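Local atomic coordinates of mannan endo-1,4-beta-mannosidase (PDB entry 3CBW), a protein that hydrolyses internal beta-1,4-mannosidic linkages in mannan, galactomannan and glucomannan, and takes part in the breakdown of glucomannan. Residues Leu186-Ile197 and Asn229-Tyr237. The protein carries 3 engineered substitutions. Sequence-based numbering, arbitrary orientation.
Sequences LTSYNQKDNERI and NRDFKTDFY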
ATOM      1  N   LEU A 186     -15.237   7.582  -4.495  1.00  9.56           N
ATOM      2  CA  LEU A 186     -16.559   7.826  -5.057  1.00  9.99           C
ATOM      3  C   LEU A 186     -17.582   8.002  -3.939  1.00 10.68           C
ATOM      4  O   LEU A 186     -17.332   7.652  -2.790  1.00 11.58           O
ATOM      5  CB  LEU A 186     -16.970   6.663  -5.964  1.00  9.97           C
ATOM      6  CG  LEU A 186     -16.267   6.557  -7.311  1.00 11.51           C
ATOM      7  CD1 LEU A 186     -16.749   5.305  -8.036  1.00 12.22           C
ATOM      8  CD2 LEU A 186     -16.527   7.803  -8.155  1.00 11.60           C
ATOM      9  N   THR A 187     -18.752   8.523  -4.292  1.00 12.21           N
ATOM     10  CA  THR A 187     -19.760   8.844  -3.284  1.00 12.93           C
ATOM     11  C   THR A 187     -20.937   7.871  -3.258  1.00 13.27           C
ATOM     12  O   THR A 187     -21.648   7.776  -2.256  1.00 13.55           O
ATOM     13  CB  THR A 187     -20.283  10.280  -3.430  1.00 12.90           C
ATOM     14  OG1 THR A 187     -20.844  10.456  -4.734  1.00 13.41           O
ATOM     15  CG2 THR A 187     -19.144  11.283  -3.200  1.00 14.26           C
ATOM     16  N   SER A 188     -21.152   7.180  -4.371  1.00 13.02           N
ATOM     17  CA  SER A 188     -22.180   6.160  -4.467  1.00 13.17           C
ATOM     18  C   SER A 188     -21.604   4.924  -5.136  1.00 12.49           C
ATOM     19  O   SER A 188     -20.752   5.019  -6.022  1.00 12.43           O
ATOM     20  CB  SER A 188     -23.377   6.664  -5.276  1.00 13.52           C
ATOM     21  OG  SER A 188     -24.193   7.536  -4.508  1.00 15.78           O
ATOM     22  N   TYR A 189     -22.112   3.780  -4.705  1.00 11.75           N
ATOM     23  CA  TYR A 189     -21.706   2.460  -5.161  1.00 11.81           C
ATOM     24  C   TYR A 189     -21.641   2.361  -6.677  1.00 12.28           C
ATOM     25  O   TYR A 189     -22.667   2.456  -7.358  1.00 12.80           O
ATOM     26  CB  TYR A 189     -22.727   1.467  -4.608  1.00 12.78           C
ATOM     27  CG  TYR A 189     -22.537   0.027  -4.991  1.00 13.18           C
ATOM     28  CD1 TYR A 189     -21.785  -0.824  -4.189  1.00 13.79           C
ATOM     29  CD2 TYR A 189     -23.150  -0.505  -6.131  1.00 13.30           C
ATOM     30  CE1 TYR A 189     -21.617  -2.168  -4.523  1.00 14.54           C
ATOM     31  CE2 TYR A 189     -22.977  -1.856  -6.479  1.00 14.47           C
ATOM     32  CZ  TYR A 189     -22.212  -2.673  -5.662  1.00 14.81           C
ATOM     33  OH  TYR A 189     -22.025  -4.002  -5.968  1.00 17.31           O
ATOM     34  N   ASN A 190     -20.429   2.160  -7.202  1.00 12.01           N
ATOM     35  CA  ASN A 190     -20.206   1.965  -8.651  1.00 12.54           C
ATOM     36  C   ASN A 190     -20.805   3.057  -9.535  1.00 12.97           C
ATOM     37  O   ASN A 190     -21.157   2.817 -10.685  1.00 13.85           O
ATOM     38  CB  ASN A 190     -20.678   0.577  -9.107  1.00 12.48           C
ATOM     39  CG  ASN A 190     -19.716  -0.521  -8.705  1.00 11.76           C
ATOM     40  OD1 ASN A 190     -18.521  -0.273  -8.495  1.00 13.00           O
ATOM     41  ND2 ASN A 190     -20.215  -1.749  -8.631  1.00 13.49           N
ATOM     42  N   GLN A 191     -20.897   4.263  -8.998  1.00 13.05           N
ATOM     43  CA  GLN A 191     -21.477   5.381  -9.718  1.00 14.03           C
ATOM     44  C   GLN A 191     -20.356   6.228 -10.293  1.00 13.81           C
ATOM     45  O   GLN A 191     -19.618   6.885  -9.554  1.00 13.60           O
ATOM     46  CB  GLN A 191     -22.366   6.198  -8.778  1.00 14.94           C
ATOM     47  CG  GLN A 191     -23.027   7.419  -9.417  1.00 17.54           C
ATOM     48  CD  GLN A 191     -23.475   8.443  -8.388  1.00 21.38           C
ATOM     49  OE1 GLN A 191     -22.664   9.191  -7.838  1.00 22.08           O
ATOM     50  NE2 GLN A 191     -24.777   8.489  -8.132  1.00 23.44           N
ATOM     51  N   LYS A 192     -20.222   6.203 -11.612  1.00 14.20           N
ATOM     52  CA  LYS A 192     -19.205   7.007 -12.270  1.00 14.51           C
ATOM     53  C   LYS A 192     -19.557   8.477 -12.081  1.00 14.64           C
ATOM     54  O   LYS A 192     -20.711   8.874 -12.237  1.00 16.12           O
ATOM     55  CB  LYS A 192     -19.090   6.656 -13.755  1.00 15.33           C
ATOM     56  CG  LYS A 192     -17.782   7.126 -14.385  1.00 17.26           C
ATOM     57  CD  LYS A 192     -17.664   6.692 -15.833  1.00 20.87           C
ATOM     58  CE  LYS A 192     -16.290   7.051 -16.374  1.00 24.10           C
ATOM     59  NZ  LYS A 192     -16.077   6.535 -17.753  1.00 25.78           N
ATOM     60  N   ASP A 193     -18.569   9.260 -11.676  1.00 13.65           N
ATOM     61  CA  ASP A 193     -18.702  10.696 -11.486  1.00 13.10           C
ATOM     62  C   ASP A 193     -17.419  11.232 -12.096  1.00 12.68           C
ATOM     63  O   ASP A 193     -16.338  11.090 -11.520  1.00 12.08           O
ATOM     64  CB  ASP A 193     -18.826  10.988  -9.979  1.00 13.73           C
ATOM     65  CG  ASP A 193     -18.883  12.485  -9.635  1.00 15.98           C
ATOM     66  OD1 ASP A 193     -18.465  13.329 -10.443  1.00 17.33           O
ATOM     67  OD2 ASP A 193     -19.311  12.805  -8.505  1.00 20.23           O
ATOM     68  N   ASN A 194     -17.533  11.806 -13.288  1.00 12.68           N
ATOM     69  CA  ASN A 194     -16.369  12.242 -14.042  1.00 12.93           C
ATOM     70  C   ASN A 194     -15.595  13.323 -13.308  1.00 12.52           C
ATOM     71  O   ASN A 194     -14.365  13.325 -13.315  1.00 12.66           O
ATOM     72  CB  ASN A 194     -16.799  12.751 -15.417  1.00 13.58           C
ATOM     73  CG  ASN A 194     -17.218  11.635 -16.335  1.00 15.42           C
ATOM     74  OD1 ASN A 194     -16.591  10.575 -16.363  1.00 17.82           O
ATOM     75  ND2 ASN A 194     -18.288  11.856 -17.094  1.00 17.85           N
ATOM     76  N   GLU A 195     -16.317  14.228 -12.658  1.00 12.34           N
ATOM     77  CA  GLU A 195     -15.668  15.271 -11.883  1.00 12.48           C
ATOM     78  C   GLU A 195     -14.916  14.692 -10.687  1.00 11.90           C
ATOM     79  O   GLU A 195     -13.790  15.104 -10.414  1.00 11.73           O
ATOM     80  CB  GLU A 195     -16.671  16.349 -11.449  1.00 12.93           C
ATOM     81  CG  GLU A 195     -16.049  17.480 -10.602  1.00 15.68           C
ATOM     82  CD  GLU A 195     -14.980  18.299 -11.327  1.00 20.03           C
ATOM     83  OE1 GLU A 195     -14.856  18.207 -12.569  1.00 21.87           O
ATOM     84  OE2 GLU A 195     -14.255  19.058 -10.639  1.00 23.27           O
ATOM     85  N   ARG A 196     -15.518  13.730  -9.988  1.00 11.29           N
ATOM     86  CA  ARG A 196     -14.828  13.078  -8.866  1.00 10.77           C
ATOM     87  C   ARG A 196     -13.543  12.384  -9.323  1.00 10.06           C
ATOM     88  O   ARG A 196     -12.516  12.468  -8.637  1.00  9.89           O
ATOM     89  CB  ARG A 196     -15.753  12.106  -8.128  1.00 10.83           C
ATOM     90  CG  ARG A 196     -15.107  11.358  -6.952  1.00 10.57           C
ATOM     91  CD  ARG A 196     -14.553  12.280  -5.872  1.00 10.09           C
ATOM     92  NE  ARG A 196     -15.530  13.271  -5.405  1.00 10.48           N
ATOM     93  CZ  ARG A 196     -16.135  13.258  -4.220  1.00 10.00           C
ATOM     94  NH1 ARG A 196     -15.897  12.296  -3.319  1.00  9.84           N
ATOM     95  NH2 ARG A 196     -16.988  14.234  -3.930  1.00 10.96           N
ATOM     96  N   ILE A 197     -13.591  11.701 -10.463  1.00 10.17           N
ATOM     97  CA  ILE A 197     -12.418  11.031 -11.011  1.00 10.77           C
ATOM     98  C   ILE A 197     -11.305  12.062 -11.266  1.00 10.84           C
ATOM     99  O   ILE A 197     -10.144  11.836 -10.897  1.00 10.63           O
ATOM    100  CB  ILE A 197     -12.796  10.240 -12.288  1.00 10.74           C
ATOM    101  CG1 ILE A 197     -13.651   9.024 -11.916  1.00 11.62           C
ATOM    102  CG2 ILE A 197     -11.557   9.841 -13.103  1.00 11.97           C
ATOM    103  CD1 ILE A 197     -14.429   8.419 -13.076  1.00 13.75           C
ATOM    104  N   ASN A 229     -13.381  -5.003  -5.747  1.00  9.79           N
ATOM    105  CA  ASN A 229     -14.809  -5.270  -5.740  1.00 10.79           C
ATOM    106  C   ASN A 229     -15.664  -4.091  -6.174  1.00  9.91           C
ATOM    107  O   ASN A 229     -16.862  -4.074  -5.914  1.00 10.47           O
ATOM    108  CB  ASN A 229     -15.244  -5.787  -4.356  1.00 12.44           C
ATOM    109  CG  ASN A 229     -14.585  -7.112  -3.982  1.00 17.03           C
ATOM    110  OD1 ASN A 229     -14.138  -7.866  -4.848  1.00 21.10           O
ATOM    111  ND2 ASN A 229     -14.521  -7.395  -2.685  1.00 20.75           N
ATOM    112  N   ARG A 230     -15.051  -3.133  -6.860  1.00  9.21           N
ATOM    113  CA  ARG A 230     -15.776  -2.007  -7.441  1.00  9.53           C
ATOM    114  C   ARG A 230     -15.266  -1.737  -8.847  1.00  9.91           C
ATOM    115  O   ARG A 230     -14.153  -2.135  -9.200  1.00  9.64           O
ATOM    116  CB  ARG A 230     -15.616  -0.758  -6.567  1.00  9.58           C
ATOM    117  CG  ARG A 230     -16.236  -0.872  -5.174  1.00  9.85           C
ATOM    118  CD  ARG A 230     -17.755  -0.944  -5.242  1.00 10.24           C
ATOM    119  NE  ARG A 230     -18.382  -0.897  -3.921  1.00 10.12           N
ATOM    120  CZ  ARG A 230     -18.610  -1.958  -3.151  1.00 11.40           C
ATOM    121  NH1 ARG A 230     -18.262  -3.182  -3.546  1.00 12.77           N
ATOM    122  NH2 ARG A 230     -19.206  -1.793  -1.978  1.00 12.47           N
ATOM    123  N   ASP A 231     -16.085  -1.062  -9.646  1.00 11.12           N
ATOM    124  CA  ASP A 231     -15.730  -0.728 -11.018  1.00 11.83           C
ATOM    125  C   ASP A 231     -14.663   0.364 -11.076  1.00 11.73           C
ATOM    126  O   ASP A 231     -14.226   0.883 -10.043  1.00 11.48           O
ATOM    127  CB  ASP A 231     -16.981  -0.253 -11.779  1.00 12.45           C
ATOM    128  CG  ASP A 231     -18.067  -1.314 -11.867  1.00 14.85           C
ATOM    129  OD1 ASP A 231     -17.761  -2.522 -11.782  1.00 16.46           O
ATOM    130  OD2 ASP A 231     -19.240  -0.915 -12.048  1.00 17.54           O
ATOM    131  N   PHE A 232     -14.239   0.695 -12.294  1.00 12.66           N
ATOM    132  CA  PHE A 232     -13.417   1.869 -12.577  1.00 13.26           C
ATOM    133  C   PHE A 232     -11.995   1.745 -12.068  1.00 13.14           C
ATOM    134  O   PHE A 232     -11.415   2.725 -11.606  1.00 13.96           O
ATOM    135  CB  PHE A 232     -14.060   3.162 -12.038  1.00 14.09           C
ATOM    136  CG  PHE A 232     -15.547   3.237 -12.249  1.00 14.68           C
ATOM    137  CD1 PHE A 232     -16.096   3.136 -13.522  1.00 16.42           C
ATOM    138  CD2 PHE A 232     -16.397   3.390 -11.163  1.00 15.14           C
ATOM    139  CE1 PHE A 232     -17.481   3.185 -13.705  1.00 17.23           C
ATOM    140  CE2 PHE A 232     -17.770   3.444 -11.333  1.00 16.20           C
ATOM    141  CZ  PHE A 232     -18.315   3.336 -12.601  1.00 16.12           C
ATOM    142  N   LYS A 233     -11.418   0.556 -12.176  1.00 12.60           N
ATOM    143  CA  LYS A 233     -10.089   0.333 -11.617  1.00 12.89           C
ATOM    144  C   LYS A 233      -9.024   1.204 -12.243  1.00 12.14           C
ATOM    145  O   LYS A 233      -8.079   1.574 -11.562  1.00 12.32           O
ATOM    146  CB  LYS A 233      -9.648  -1.117 -11.775  1.00 13.46           C
ATOM    147  CG  LYS A 233     -10.034  -2.045 -10.666  1.00 17.29           C
ATOM    148  CD  LYS A 233     -11.214  -2.845 -11.075  1.00 17.34           C
ATOM    149  CE  LYS A 233     -11.585  -3.894 -10.054  1.00 16.69           C
ATOM    150  NZ  LYS A 233     -12.947  -4.365 -10.349  1.00 16.46           N
ATOM    151  N   THR A 234      -9.147   1.507 -13.534  1.00 11.80           N
ATOM    152  CA  THR A 234      -8.139   2.318 -14.216  1.00 12.70           C
ATOM    153  C   THR A 234      -8.524   3.770 -14.425  1.00 12.20           C
ATOM    154  O   THR A 234      -7.658   4.572 -14.750  1.00 12.01           O
ATOM    155  CB  THR A 234      -7.731   1.726 -15.577  1.00 13.52           C
ATOM    156  OG1 THR A 234      -8.849   1.745 -16.469  1.00 15.62           O
ATOM    157  CG2 THR A 234      -7.202   0.308 -15.417  1.00 14.67           C
ATOM    158  N   ASP A 235      -9.796   4.124 -14.235  1.00 11.70           N
ATOM    159  CA  ASP A 235     -10.233   5.488 -14.508  0.50 11.52           C
ATOM    160  C   ASP A 235      -9.558   6.494 -13.583  1.00 11.13           C
ATOM    161  O   ASP A 235      -9.334   7.633 -13.970  1.00 11.15           O
ATOM    162  CB  ASP A 235     -11.761   5.614 -14.420  0.50 11.95           C
ATOM    163  CG  ASP A 235     -12.481   4.913 -15.566  0.50 12.87           C
ATOM    164  OD1 ASP A 235     -11.846   4.579 -16.586  0.50 14.37           O
ATOM    165  OD2 ASP A 235     -13.704   4.702 -15.440  0.50 12.91           O
ATOM    166  N   PHE A 236      -9.211   6.059 -12.378  1.00 10.86           N
ATOM    167  CA  PHE A 236      -8.599   6.933 -11.389  1.00 10.38           C
ATOM    168  C   PHE A 236      -7.081   7.042 -11.507  1.00 10.00           C
ATOM    169  O   PHE A 236      -6.459   7.755 -10.739  1.00 10.27           O
ATOM    170  CB  PHE A 236      -8.965   6.439  -9.996  1.00 10.85           C
ATOM    171  CG  PHE A 236     -10.408   6.644  -9.632  1.00 10.12           C
ATOM    172  CD1 PHE A 236     -10.820   7.843  -9.072  1.00  9.86           C
ATOM    173  CD2 PHE A 236     -11.332   5.628  -9.811  1.00 12.07           C
ATOM    174  CE1 PHE A 236     -12.140   8.039  -8.717  1.00 12.15           C
ATOM    175  CE2 PHE A 236     -12.642   5.818  -9.462  1.00 12.54           C
ATOM    176  CZ  PHE A 236     -13.046   7.026  -8.913  1.00 12.85           C
ATOM    177  N   TYR A 237      -6.495   6.348 -12.468  1.00  9.76           N
ATOM    178  CA  TYR A 237      -5.037   6.300 -12.573  1.00  9.87           C
ATOM    179  C   TYR A 237      -4.504   7.688 -12.887  1.00 10.21           C
ATOM    180  O   TYR A 237      -4.882   8.276 -13.886  1.00 10.93           O
ATOM    181  CB  TYR A 237      -4.673   5.355 -13.696  1.00 10.04           C
ATOM    182  CG  TYR A 237      -3.212   5.102 -13.920  1.00  9.06           C
ATOM    183  CD1 TYR A 237      -2.414   4.524 -12.933  1.00  9.50           C
ATOM    184  CD2 TYR A 237      -2.639   5.368 -15.161  1.00  9.77           C
ATOM    185  CE1 TYR A 237      -1.073   4.245 -13.167  1.00  8.91           C
ATOM    186  CE2 TYR A 237      -1.311   5.089 -15.408  1.00  9.82           C
ATOM    187  CZ  TYR A 237      -0.539   4.524 -14.410  1.00  9.75           C
ATOM    188  OH  TYR A 237       0.769   4.231 -14.673  1.00 11.03           O
TER
HETATM  189  O   HOH W   1     -18.924  -4.249  -7.973  1.00 23.60           O
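Asn190 and Asp231 supply the hydrogen bond that joins the two segments: the N-H of Asp231 points almost straight (174°) at Asn190 OD1, with N and OD1 2.8 Å apart, reaching the oxygen from above the amide plane. The amide and the Asp231 carboxylate lie nearly parallel and stacked, with Asp231 OD2 3.4 Å from Asn190 CG. The other end of the amide is also engaged, since Asn190 ND2 donates to a water that in turn donates to Asn229 O, so both amide ends are tied to 229-237.

Asn229 O additionally accepts from Arg230 NH1, in the plane of the guanidinium. Over one face of that group stands Tyr189 CE1, 3.3 Å from Arg230 CZ, although ring and guanidinium planes are 58° apart. Arg230 NE forms a salt bridge with Glu180, and the Arg230 side chain lies close to that of Trp181, which by similarity binds substrate. In this TIM-barrel glycosidase the contact joins the loop before helix 194-214 and the first turn of that helix to the loop between strands 220-224 and 245-252, beside the probable substrate cleft.

Two phenylalanines carry the rest of the packing. The Phe232 ring has Lys192 CG over a face, while Leu186 CD1 approaches Phe232 CD2 to 3.7 Å; a polar atom, Asn190 O, sits at the ring's edge. Leu186 CG meets the edge of Phe236 at CZ. CG1 of Ile197, set beside the backbone N and anti to the carbonyl carbon (chi1 -71°), lies over the face of Phe236, a CH-pi contact 3.9 Å from the ring centroid.

The extended Lys192 chain carries NZ to 3.8 Å from Asp235 OD2, a long salt bridge.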